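Local coordinates for mitogen-activated protein kinase, putative (Map kinase-like protein) (Leishmania major, PDB 3PG1) that probably acts as a MAP kinase-type serine/threonine protein kinase, binding ATP and transferring its phosphate to target proteins, at residues V215-A220 with A298-F303; Y141-G146 with N171-C176; D290-D295 with L315-F320; H157-P162 with W198-E203. All coordinates share one frame; numbering follows the deposited sequence.

Interaction 1 (V215-A220 with A298-F303)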
# COMPACT_ATOMS: atom_id res chain seq x y z
N VAL A 215 -2.94 3.71 -11.65
CA VAL A 215 -1.53 3.40 -11.32
C VAL A 215 -1.44 2.08 -10.51
O VAL A 215 -0.46 1.32 -10.62
CB VAL A 215 -0.77 4.55 -10.61
CG1 VAL A 215 -0.77 5.82 -11.47
CG2 VAL A 215 -1.26 4.80 -9.18
N ASP A 216 -2.46 1.82 -9.65
CA ASP A 216 -2.47 0.61 -8.82
C ASP A 216 -2.63 -0.65 -9.63
O ASP A 216 -2.13 -1.70 -9.21
CB ASP A 216 -3.55 0.66 -7.71
CG ASP A 216 -3.28 1.74 -6.68
OD1 ASP A 216 -4.25 2.15 -5.99
OD2 ASP A 216 -2.10 2.17 -6.53
N MET A 217 -3.36 -0.56 -10.77
CA MET A 217 -3.59 -1.70 -11.66
C MET A 217 -2.27 -2.11 -12.32
O MET A 217 -2.03 -3.30 -12.52
CB MET A 217 -4.70 -1.37 -12.70
CG MET A 217 -6.11 -1.44 -12.12
SD MET A 217 -6.44 -2.95 -11.17
CE MET A 217 -6.43 -4.16 -12.48
N TRP A 218 -1.40 -1.13 -12.62
CA TRP A 218 -0.07 -1.38 -13.19
C TRP A 218 0.76 -2.13 -12.15
O TRP A 218 1.39 -3.13 -12.49
CB TRP A 218 0.66 -0.07 -13.56
CG TRP A 218 2.05 -0.38 -14.09
CD1 TRP A 218 3.20 -0.52 -13.37
CD2 TRP A 218 2.40 -0.59 -15.46
NE1 TRP A 218 4.26 -0.79 -14.22
CE2 TRP A 218 3.80 -0.82 -15.51
CE3 TRP A 218 1.68 -0.58 -16.67
CZ2 TRP A 218 4.47 -1.11 -16.70
CZ3 TRP A 218 2.35 -0.78 -17.86
CH2 TRP A 218 3.73 -1.10 -17.87
N SER A 219 0.79 -1.65 -10.89
CA SER A 219 1.55 -2.31 -9.82
C SER A 219 1.10 -3.75 -9.60
O SER A 219 1.92 -4.67 -9.42
CB SER A 219 1.48 -1.53 -8.51
OG SER A 219 1.79 -0.15 -8.70
N ALA A 220 -0.22 -3.95 -9.61
CA ALA A 220 -0.80 -5.27 -9.43
C ALA A 220 -0.36 -6.25 -10.57
O ALA A 220 -0.10 -7.40 -10.29
CB ALA A 220 -2.33 -5.15 -9.35
N ALA A 298 -1.39 -8.85 -19.58
CA ALA A 298 -1.18 -7.88 -20.71
C ALA A 298 -2.17 -6.69 -20.59
O ALA A 298 -1.81 -5.55 -20.87
CB ALA A 298 -1.39 -8.59 -22.05
N LYS A 299 -3.39 -6.96 -20.14
CA LYS A 299 -4.39 -5.88 -19.93
C LYS A 299 -4.11 -4.98 -18.76
O LYS A 299 -4.43 -3.80 -18.80
CB LYS A 299 -5.78 -6.46 -19.89
CG LYS A 299 -6.18 -6.97 -21.29
CD LYS A 299 -7.38 -7.91 -21.27
CE LYS A 299 -7.65 -8.33 -22.72
NZ LYS A 299 -8.73 -9.38 -22.80
N MET A 300 -3.51 -5.53 -17.69
CA MET A 300 -3.12 -4.73 -16.52
C MET A 300 -1.90 -3.89 -16.88
O MET A 300 -1.67 -2.87 -16.25
CB MET A 300 -2.75 -5.63 -15.33
CG MET A 300 -3.95 -6.50 -14.89
SD MET A 300 -3.49 -7.82 -13.72
CE MET A 300 -3.56 -6.96 -12.28
N LEU A 301 -1.06 -4.40 -17.78
CA LEU A 301 0.20 -3.70 -18.10
C LEU A 301 0.10 -2.91 -19.40
O LEU A 301 1.04 -2.93 -20.20
CB LEU A 301 1.39 -4.69 -18.09
CG LEU A 301 1.69 -5.36 -16.71
CD1 LEU A 301 2.78 -6.39 -16.86
CD2 LEU A 301 2.06 -4.33 -15.64
N GLU A 302 -1.03 -2.19 -19.59
CA GLU A 302 -1.16 -1.28 -20.72
C GLU A 302 -0.37 -0.05 -20.36
O GLU A 302 -0.59 0.50 -19.29
CB GLU A 302 -2.63 -0.87 -20.99
CG GLU A 302 -3.34 -1.89 -21.85
CD GLU A 302 -2.98 -1.91 -23.32
OE1 GLU A 302 -2.29 -0.99 -23.81
OE2 GLU A 302 -3.46 -2.84 -24.00
N PHE A 303 0.51 0.40 -21.25
CA PHE A 303 1.36 1.58 -21.00
C PHE A 303 0.47 2.80 -20.72
O PHE A 303 0.71 3.56 -19.78
CB PHE A 303 2.23 1.84 -22.24
CG PHE A 303 3.30 2.89 -22.03
CD1 PHE A 303 4.59 2.53 -21.66
CD2 PHE A 303 2.99 4.25 -22.14
CE1 PHE A 303 5.58 3.51 -21.47
CE2 PHE A 303 3.98 5.23 -21.92
CZ PHE A 303 5.27 4.85 -21.62
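Leu301 and Trp218 pair one methyl of the leucine branch with an indole face. Leu301 CD2 sits almost squarely over the six-membered ring, 3.8 Å from its centroid and 11° off the ring normal, a CH-pi contact in which the two side chains run at about a right angle. The indole is turned to meet it because CG stands opposite the backbone N (chi1 178°), beside the carbonyl carbon. The same methyl also lies against the Trp218 backbone, with CD2 3.4 Å from Trp218 O.

A second kind of contact joins the ring to the other backbone. The carbonyl of Glu302 comes to the edge of the indole, its O 3.5 Å from Trp218 CZ3; that oxygen is taken up elsewhere by Arg308. No hydrogen bond crosses between the segments.

The setting is the C-terminal lobe of the protein kinase fold. Helix 214-229 is the long central helix F, and Leu301 is the first residue to leave helical geometry after helix 291-300, the helix H of the family. Pro202 and Ile246 also pack against Trp218, bringing two more helices to it.

Methionine contacts form the third group. Met300 bends at chi3 (85°), and its CE meets Ala220 CB at 3.7 Å, while its CB lies 3.7 Å from Met217 O. Met217 crosses Met300 at about a right angle, CE to CE 4.0 Å, in one of its two modelled conformers. Met140 of helix 133-152 touches Met300 as well.

Interaction 2 (Y141-G146 with N171-C176)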
# COMPACT_ATOMS: atom_id res chain seq x y z
N TYR A 141 -6.76 -12.47 -6.63
CA TYR A 141 -8.18 -12.15 -6.43
C TYR A 141 -8.30 -11.21 -5.20
O TYR A 141 -8.98 -10.20 -5.27
CB TYR A 141 -9.04 -13.45 -6.29
CG TYR A 141 -10.54 -13.18 -6.26
CD1 TYR A 141 -11.20 -12.65 -7.38
CD2 TYR A 141 -11.30 -13.45 -5.13
CE1 TYR A 141 -12.57 -12.38 -7.35
CE2 TYR A 141 -12.69 -13.23 -5.11
CZ TYR A 141 -13.31 -12.66 -6.21
OH TYR A 141 -14.68 -12.41 -6.20
N HIS A 142 -7.64 -11.56 -4.10
CA HIS A 142 -7.68 -10.79 -2.86
C HIS A 142 -6.94 -9.47 -2.95
O HIS A 142 -7.41 -8.46 -2.39
CB HIS A 142 -7.23 -11.66 -1.68
CG HIS A 142 -8.23 -12.72 -1.32
ND1 HIS A 142 -9.07 -12.57 -0.23
CD2 HIS A 142 -8.54 -13.88 -1.94
CE1 HIS A 142 -9.84 -13.65 -0.21
NE2 HIS A 142 -9.57 -14.47 -1.22
N ILE A 143 -5.81 -9.45 -3.67
CA ILE A 143 -5.07 -8.19 -3.92
C ILE A 143 -5.99 -7.23 -4.67
O ILE A 143 -6.06 -6.06 -4.30
CB ILE A 143 -3.73 -8.42 -4.71
CG1 ILE A 143 -2.66 -9.16 -3.86
CG2 ILE A 143 -3.17 -7.09 -5.29
CD1 ILE A 143 -1.56 -9.89 -4.73
N LEU A 144 -6.67 -7.71 -5.74
CA LEU A 144 -7.52 -6.81 -6.53
C LEU A 144 -8.77 -6.38 -5.77
O LEU A 144 -9.24 -5.27 -5.97
CB LEU A 144 -7.88 -7.42 -7.89
CG LEU A 144 -6.70 -7.44 -8.88
CD1 LEU A 144 -7.00 -8.35 -10.08
CD2 LEU A 144 -6.34 -5.98 -9.35
N LEU A 145 -9.30 -7.24 -4.90
CA LEU A 145 -10.45 -6.85 -4.05
C LEU A 145 -10.02 -5.75 -3.06
O LEU A 145 -10.76 -4.81 -2.88
CB LEU A 145 -11.03 -8.06 -3.28
CG LEU A 145 -11.93 -8.99 -4.09
CD1 LEU A 145 -12.35 -10.20 -3.24
CD2 LEU A 145 -13.20 -8.25 -4.65
N GLY A 146 -8.82 -5.86 -2.49
CA GLY A 146 -8.37 -4.80 -1.59
C GLY A 146 -8.22 -3.49 -2.36
O GLY A 146 -8.67 -2.45 -1.88
N ASN A 171 -3.05 -17.52 5.86
CA ASN A 171 -2.79 -17.08 4.48
C ASN A 171 -3.73 -16.01 3.89
O ASN A 171 -3.67 -15.73 2.69
CB ASN A 171 -2.47 -18.25 3.52
CG ASN A 171 -1.03 -18.70 3.54
OD1 ASN A 171 -0.23 -18.35 4.43
ND2 ASN A 171 -0.65 -19.49 2.54
N ASP A 172 -4.57 -15.39 4.75
CA ASP A 172 -5.47 -14.28 4.37
C ASP A 172 -4.58 -13.13 3.87
O ASP A 172 -3.55 -12.85 4.49
CB ASP A 172 -6.30 -13.81 5.58
CG ASP A 172 -7.43 -14.71 6.07
OD1 ASP A 172 -7.71 -15.74 5.41
OD2 ASP A 172 -8.01 -14.42 7.15
N ILE A 173 -4.96 -12.51 2.75
CA ILE A 173 -4.24 -11.39 2.12
C ILE A 173 -4.78 -10.07 2.65
O ILE A 173 -5.99 -9.85 2.64
CB ILE A 173 -4.27 -11.45 0.56
CG1 ILE A 173 -3.35 -12.57 -0.01
CG2 ILE A 173 -4.02 -10.08 -0.12
CD1 ILE A 173 -1.83 -12.26 -0.17
N THR A 174 -3.90 -9.19 3.08
CA THR A 174 -4.25 -7.86 3.56
C THR A 174 -3.26 -6.85 2.91
O THR A 174 -2.06 -7.09 2.85
CB THR A 174 -4.17 -7.87 5.10
OG1 THR A 174 -4.90 -8.99 5.57
CG2 THR A 174 -4.78 -6.67 5.71
N ILE A 175 -3.80 -5.74 2.43
CA ILE A 175 -2.99 -4.66 1.87
C ILE A 175 -2.75 -3.62 2.97
O ILE A 175 -3.70 -3.20 3.63
CB ILE A 175 -3.71 -4.03 0.65
CG1 ILE A 175 -3.84 -5.08 -0.49
CG2 ILE A 175 -2.94 -2.76 0.15
CD1 ILE A 175 -4.59 -4.45 -1.79
N CYS A 176 -1.52 -3.15 3.10
CA CYS A 176 -1.19 -2.10 4.05
C CYS A 176 -0.45 -0.96 3.36
O CYS A 176 -0.22 -0.99 2.13
CB CYS A 176 -0.39 -2.65 5.24
SG CYS A 176 1.33 -3.05 4.87
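His142 ND1 and Ile173 O, on two residues that touch across the contact, are both gripped by the amide nitrogen ND2 of Asn90. An amide nitrogen can only donate, so the imidazole nitrogen and the strand carbonyl are the acceptors. Where the two segments themselves meet, no hydrogen bond passes between them. His142 offers its CB, 3.7 Å from Ile173 CB, and its ring then turns off toward Asn90, with CG beside the backbone N (chi1 -71°).

Ile173, modelled in two conformers, reaches helix 141-146 through the CG2 branch in the one described. That methyl lies 4.0 Å from Ile143 N and 4.1 Å from Ile143 CG1. Two residues further along the strand, Ile175 also faces the helix, its chain extended at chi2 (-180°). Its tip is pressed onto backbone: CD1 is 3.3 Å from Ile143 O and 3.8 Å from Gly146 C, a seat to which glycine brings no side chain.

In kinase terms, helix 133-152 is helix E and strand 173-175 leads through Cys176 into the DFG-type motif, here Asp-Phe-Asn. The axes of 141-146 and 173-175 approach to 8.0 Å, at 32° between their directions, and Ile165 of neighbouring strand 165-167 packs on both Ile143 and Ile173. Beyond the contact, Cys176 O is held by His157 of the catalytic loop.

Aliphatic branches thus carry the interface itself, while the polar bonding falls to Asn90 beside it, whose side chain links His142 of the helix to Ile173 of the strand.

Interaction 3 (D290-D295 with L315-F320)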
# COMPACT_ATOMS: atom_id res chain seq x y z
N ASP A 290 -0.44 -19.49 -17.95
CA ASP A 290 -1.28 -20.04 -19.01
C ASP A 290 -1.90 -18.90 -19.88
O ASP A 290 -1.79 -17.73 -19.48
CB ASP A 290 -2.31 -21.08 -18.48
CG ASP A 290 -3.55 -20.61 -17.74
OD1 ASP A 290 -3.95 -19.43 -17.92
OD2 ASP A 290 -4.18 -21.44 -17.08
N PRO A 291 -2.52 -19.18 -21.05
CA PRO A 291 -3.04 -18.08 -21.90
C PRO A 291 -4.04 -17.11 -21.29
O PRO A 291 -4.02 -15.93 -21.62
CB PRO A 291 -3.60 -18.80 -23.13
CG PRO A 291 -2.76 -20.11 -23.20
CD PRO A 291 -2.66 -20.50 -21.74
N VAL A 292 -4.88 -17.59 -20.40
CA VAL A 292 -5.91 -16.77 -19.74
C VAL A 292 -5.24 -15.79 -18.76
O VAL A 292 -5.59 -14.61 -18.71
CB VAL A 292 -6.99 -17.64 -19.05
CG1 VAL A 292 -8.09 -16.76 -18.46
CG2 VAL A 292 -7.59 -18.67 -20.04
N ALA A 293 -4.28 -16.30 -17.99
CA ALA A 293 -3.46 -15.51 -17.07
C ALA A 293 -2.66 -14.44 -17.84
O ALA A 293 -2.59 -13.28 -17.40
CB ALA A 293 -2.52 -16.44 -16.31
N LEU A 294 -2.06 -14.82 -19.00
CA LEU A 294 -1.28 -13.88 -19.80
C LEU A 294 -2.13 -12.74 -20.34
O LEU A 294 -1.64 -11.62 -20.41
CB LEU A 294 -0.58 -14.56 -20.99
CG LEU A 294 0.67 -15.33 -20.67
CD1 LEU A 294 1.10 -16.14 -21.90
CD2 LEU A 294 1.78 -14.40 -20.18
N ASP A 295 -3.34 -13.07 -20.81
CA ASP A 295 -4.32 -12.14 -21.34
C ASP A 295 -4.62 -11.07 -20.28
O ASP A 295 -4.60 -9.89 -20.58
CB ASP A 295 -5.59 -12.87 -21.77
CG ASP A 295 -6.59 -11.91 -22.38
OD1 ASP A 295 -6.35 -11.47 -23.53
OD2 ASP A 295 -7.53 -11.49 -21.67
N LEU A 315 -11.38 -8.11 -12.06
CA LEU A 315 -12.10 -9.06 -11.18
C LEU A 315 -13.10 -9.92 -11.96
O LEU A 315 -13.22 -11.12 -11.67
CB LEU A 315 -12.77 -8.35 -10.00
CG LEU A 315 -11.75 -7.86 -8.90
CD1 LEU A 315 -12.35 -6.77 -8.04
CD2 LEU A 315 -11.27 -9.03 -8.01
N ARG A 316 -13.72 -9.35 -13.02
CA ARG A 316 -14.69 -10.06 -13.88
C ARG A 316 -14.04 -10.85 -15.01
O ARG A 316 -14.74 -11.53 -15.77
CB ARG A 316 -15.73 -9.09 -14.44
CG ARG A 316 -16.70 -8.59 -13.35
CD ARG A 316 -17.74 -7.71 -13.98
NE ARG A 316 -18.79 -7.33 -13.04
CZ ARG A 316 -19.88 -8.05 -12.78
NH1 ARG A 316 -20.05 -9.24 -13.36
NH2 ARG A 316 -20.80 -7.60 -11.95
N HIS A 317 -12.72 -10.78 -15.12
CA HIS A 317 -11.98 -11.44 -16.16
C HIS A 317 -12.09 -12.96 -15.96
O HIS A 317 -12.10 -13.41 -14.82
CB HIS A 317 -10.50 -10.96 -16.14
CG HIS A 317 -9.67 -11.45 -17.31
ND1 HIS A 317 -9.21 -12.76 -17.38
CD2 HIS A 317 -9.26 -10.78 -18.42
CE1 HIS A 317 -8.51 -12.84 -18.50
NE2 HIS A 317 -8.50 -11.67 -19.15
N PRO A 318 -12.21 -13.75 -17.06
CA PRO A 318 -12.30 -15.22 -16.91
C PRO A 318 -11.18 -15.88 -16.09
O PRO A 318 -11.41 -16.94 -15.53
CB PRO A 318 -12.29 -15.75 -18.36
CG PRO A 318 -12.58 -14.58 -19.22
CD PRO A 318 -12.27 -13.32 -18.47
N TYR A 319 -10.03 -15.21 -15.92
CA TYR A 319 -8.94 -15.69 -15.06
C TYR A 319 -9.44 -16.01 -13.63
O TYR A 319 -8.96 -16.96 -13.01
CB TYR A 319 -7.80 -14.65 -15.01
CG TYR A 319 -6.67 -15.04 -14.08
CD1 TYR A 319 -5.83 -16.13 -14.38
CD2 TYR A 319 -6.49 -14.40 -12.85
CE1 TYR A 319 -4.83 -16.54 -13.50
CE2 TYR A 319 -5.45 -14.75 -11.99
CZ TYR A 319 -4.63 -15.83 -12.32
OH TYR A 319 -3.59 -16.18 -11.50
N PHE A 320 -10.39 -15.21 -13.11
CA PHE A 320 -10.95 -15.41 -11.76
C PHE A 320 -12.26 -16.13 -11.76
O PHE A 320 -12.88 -16.21 -10.71
CB PHE A 320 -11.17 -14.04 -11.06
CG PHE A 320 -9.86 -13.33 -10.84
CD1 PHE A 320 -9.58 -12.14 -11.52
CD2 PHE A 320 -8.89 -13.86 -10.00
CE1 PHE A 320 -8.37 -11.48 -11.31
CE2 PHE A 320 -7.70 -13.19 -9.76
CZ PHE A 320 -7.43 -12.00 -10.43
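His317 reaches Asp295 with the edge of its imidazole. The ring extends toward helix 291-300 because CG lies opposite the backbone N (chi1 -172°), and NE2 then donates to Asp295 OD2 at 2.7 Å, nearly straight at 163°. The oxygen lies close to the ring plane and receives the bond on its anti lone pair, with carboxylate and ring turned 33° apart. Asp295 is shared, its OD2 also forming a salt bridge with Lys299. The other ring nitrogen works within its own segment: His317 ND1 accepts from Tyr319 N at 3.0 Å, again close to the ring plane. Pro318 CD lies above one face of the imidazole, toward the rim.

Val292 contributes one branch, its CG1 approaching the short 3-10 turn, 3.6 Å from Tyr319 N. Tyr319 holds CG opposite its backbone N, which lays CE1 alongside Ala293 CB at 3.6 Å. Met224 of helix 214-229 touches both Ala293 and Tyr319. At the head of the helix, Asp290 is the N-cap, its OD1 accepting from Ala293 N at 3.1 Å and weakly from Val292 N.

The sequence His-Pro-Tyr-Phe is the familiar close of the kinase domain, following helix 311-315; here it is fastened to helix H near the base of the C-terminal lobe.

A histidine that donates through NE2 and accepts through ND1 is consistent with the neutral tautomer protonated on NE2, since a proton on ND1 would cost the bond from Tyr319 N. Bonds at both nitrogens thus fix the rotation of the ring between its own turn and helix 291-300.

Interaction 4 (H157-P162 with W198-E203)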
# COMPACT_ATOMS: atom_id res chain seq x y z
N HIS A 157 -3.71 3.73 -3.78
CA HIS A 157 -2.58 3.24 -2.97
C HIS A 157 -1.34 4.01 -3.36
O HIS A 157 -0.73 4.68 -2.53
CB HIS A 157 -2.36 1.70 -3.12
CG HIS A 157 -1.40 1.14 -2.11
ND1 HIS A 157 -0.11 1.63 -1.98
CD2 HIS A 157 -1.60 0.19 -1.16
CE1 HIS A 157 0.43 0.98 -0.96
NE2 HIS A 157 -0.43 0.10 -0.44
N ARG A 158 -0.99 3.93 -4.64
CA ARG A 158 0.16 4.62 -5.24
C ARG A 158 1.52 3.99 -4.98
O ARG A 158 2.49 4.32 -5.68
CB ARG A 158 0.13 6.13 -4.93
CG ARG A 158 0.83 6.97 -5.99
CD ARG A 158 1.01 8.38 -5.45
NE ARG A 158 2.21 9.01 -6.00
CZ ARG A 158 2.57 10.27 -5.77
NH1 ARG A 158 1.82 11.05 -4.99
NH2 ARG A 158 3.67 10.77 -6.31
N ASP A 159 1.62 3.05 -4.02
CA ASP A 159 2.93 2.41 -3.85
C ASP A 159 2.75 0.91 -3.52
O ASP A 159 3.33 0.40 -2.55
CB ASP A 159 3.76 3.14 -2.77
CG ASP A 159 5.23 2.68 -2.71
OD1 ASP A 159 5.76 2.21 -3.76
OD2 ASP A 159 5.82 2.71 -1.61
N LEU A 160 1.92 0.23 -4.31
CA LEU A 160 1.65 -1.18 -4.08
C LEU A 160 2.85 -1.99 -4.54
O LEU A 160 3.29 -1.82 -5.66
CB LEU A 160 0.37 -1.66 -4.80
CG LEU A 160 -0.02 -3.14 -4.57
CD1 LEU A 160 -0.67 -3.33 -3.17
CD2 LEU A 160 -0.96 -3.64 -5.66
N HIS A 161 3.34 -2.88 -3.69
CA HIS A 161 4.46 -3.76 -4.02
C HIS A 161 4.38 -5.00 -3.10
O HIS A 161 3.61 -4.95 -2.14
CB HIS A 161 5.81 -3.00 -3.97
CG HIS A 161 6.25 -2.56 -2.60
ND1 HIS A 161 6.16 -1.24 -2.19
CD2 HIS A 161 6.80 -3.28 -1.60
CE1 HIS A 161 6.62 -1.20 -0.95
NE2 HIS A 161 7.02 -2.40 -0.55
N PRO A 162 5.07 -6.13 -3.41
CA PRO A 162 4.95 -7.32 -2.56
C PRO A 162 5.21 -7.11 -1.05
O PRO A 162 4.61 -7.82 -0.26
CB PRO A 162 5.96 -8.30 -3.21
CG PRO A 162 6.01 -7.86 -4.68
CD PRO A 162 5.99 -6.38 -4.55
N TRP A 198 10.49 -0.19 -9.33
CA TRP A 198 10.14 -1.34 -10.16
C TRP A 198 8.65 -1.58 -10.42
O TRP A 198 8.30 -2.25 -11.40
CB TRP A 198 10.81 -2.62 -9.64
CG TRP A 198 12.32 -2.62 -9.59
CD1 TRP A 198 13.17 -1.68 -10.12
CD2 TRP A 198 13.15 -3.66 -9.06
NE1 TRP A 198 14.48 -2.07 -9.93
CE2 TRP A 198 14.50 -3.27 -9.26
CE3 TRP A 198 12.88 -4.88 -8.39
CZ2 TRP A 198 15.58 -4.08 -8.87
CZ3 TRP A 198 13.95 -5.66 -7.98
CH2 TRP A 198 15.28 -5.27 -8.22
N TYR A 199 7.77 -1.01 -9.57
CA TYR A 199 6.31 -1.24 -9.67
C TYR A 199 5.54 -0.01 -10.09
O TYR A 199 4.33 -0.03 -10.04
CB TYR A 199 5.78 -1.78 -8.31
CG TYR A 199 6.56 -2.98 -7.83
CD1 TYR A 199 6.14 -4.28 -8.13
CD2 TYR A 199 7.76 -2.83 -7.12
CE1 TYR A 199 6.90 -5.39 -7.76
CE2 TYR A 199 8.53 -3.93 -6.76
CZ TYR A 199 8.09 -5.21 -7.06
OH TYR A 199 8.82 -6.31 -6.68
N ARG A 200 6.24 1.09 -10.46
CA ARG A 200 5.61 2.36 -10.81
C ARG A 200 5.12 2.35 -12.24
O ARG A 200 5.88 2.04 -13.16
CB ARG A 200 6.59 3.54 -10.60
CG ARG A 200 7.11 3.67 -9.18
CD ARG A 200 6.75 4.98 -8.52
NE ARG A 200 7.41 5.13 -7.22
CZ ARG A 200 6.98 4.58 -6.08
NH1 ARG A 200 5.90 3.82 -6.07
NH2 ARG A 200 7.66 4.76 -4.96
N ALA A 201 3.87 2.77 -12.41
CA ALA A 201 3.19 2.87 -13.69
C ALA A 201 3.96 3.86 -14.55
O ALA A 201 4.57 4.78 -14.00
CB ALA A 201 1.77 3.37 -13.45
N PRO A 202 3.93 3.72 -15.89
CA PRO A 202 4.64 4.69 -16.78
C PRO A 202 4.31 6.15 -16.49
O PRO A 202 5.23 6.95 -16.39
CB PRO A 202 4.19 4.27 -18.18
CG PRO A 202 3.95 2.79 -18.03
CD PRO A 202 3.29 2.65 -16.68
N GLU A 203 3.03 6.47 -16.20
CA GLU A 203 2.66 7.85 -15.84
C GLU A 203 3.31 8.34 -14.53
O GLU A 203 3.57 9.53 -14.42
CB GLU A 203 1.11 8.08 -15.86
CG GLU A 203 0.31 7.19 -14.89
CD GLU A 203 -0.14 5.82 -15.36
OE1 GLU A 203 -1.18 5.35 -14.83
OE2 GLU A 203 0.53 5.19 -16.21
O HOH W 1 3.52 2.85 -7.73
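His161 CB lies over one face of the Tyr199 ring, toward its rim. It makes a CH-pi contact, 4.0 Å from the ring centroid and 20° off the normal, while the imidazole leads away, its CG standing between the backbone N and the carbonyl carbon (chi1 68°). Pro162 approaches the same ring from the opposite direction to the tyrosine side chain and obliquely to its plane, with Pro162 CD 3.5 Å from Tyr199 CZ. Beyond them, Tyr199 OH is hydrogen-bonded to Glu226 of helix 214-229.

Asp159 and Arg200 meet differently. The guanidinium donates from NH1 to Asp159 OD1 at 2.8 Å, coming from above the carboxylate plane, and the two flat groups stand 58° apart; NH2 adds a weak second bond to the same oxygen. This salt bridge is backed by a water that donates to Arg158 O at 2.7 Å and accepts from Arg200 NH1 at 3.1 Å.

His157, Arg158 and Asp159 form the HRD motif of the catalytic loop, whose aspartate is the expected catalytic base in this family. Arg200 lies just before the Ala-Pro-Glu motif that ends the activation segment. The bridge therefore engages that carboxylate with the activation segment itself, consistent with the contact holding the P+1 end of that segment against the catalytic loop.

All four contacts join parts of the C-terminal lobe, but their chemistry follows their depth. Interactions 1 and 2 are buried and apolar, and touch where Leu144 packs on Met217 and Ala220. Interactions 3 and 4 are only partly buried and add charged or imidazole bonds. Helix 291-300 serves both 1 and 3, its C-terminal end in the core and its N-terminal end nearer the surface. Interaction 4 is tied to 1 through Asp216, which probably accepts from the backbone nitrogens of His157 and Arg158, and to 2 through His157 and Cys176. Interactions 3 and 4 do not touch, their nearest atoms being about 12 Å apart.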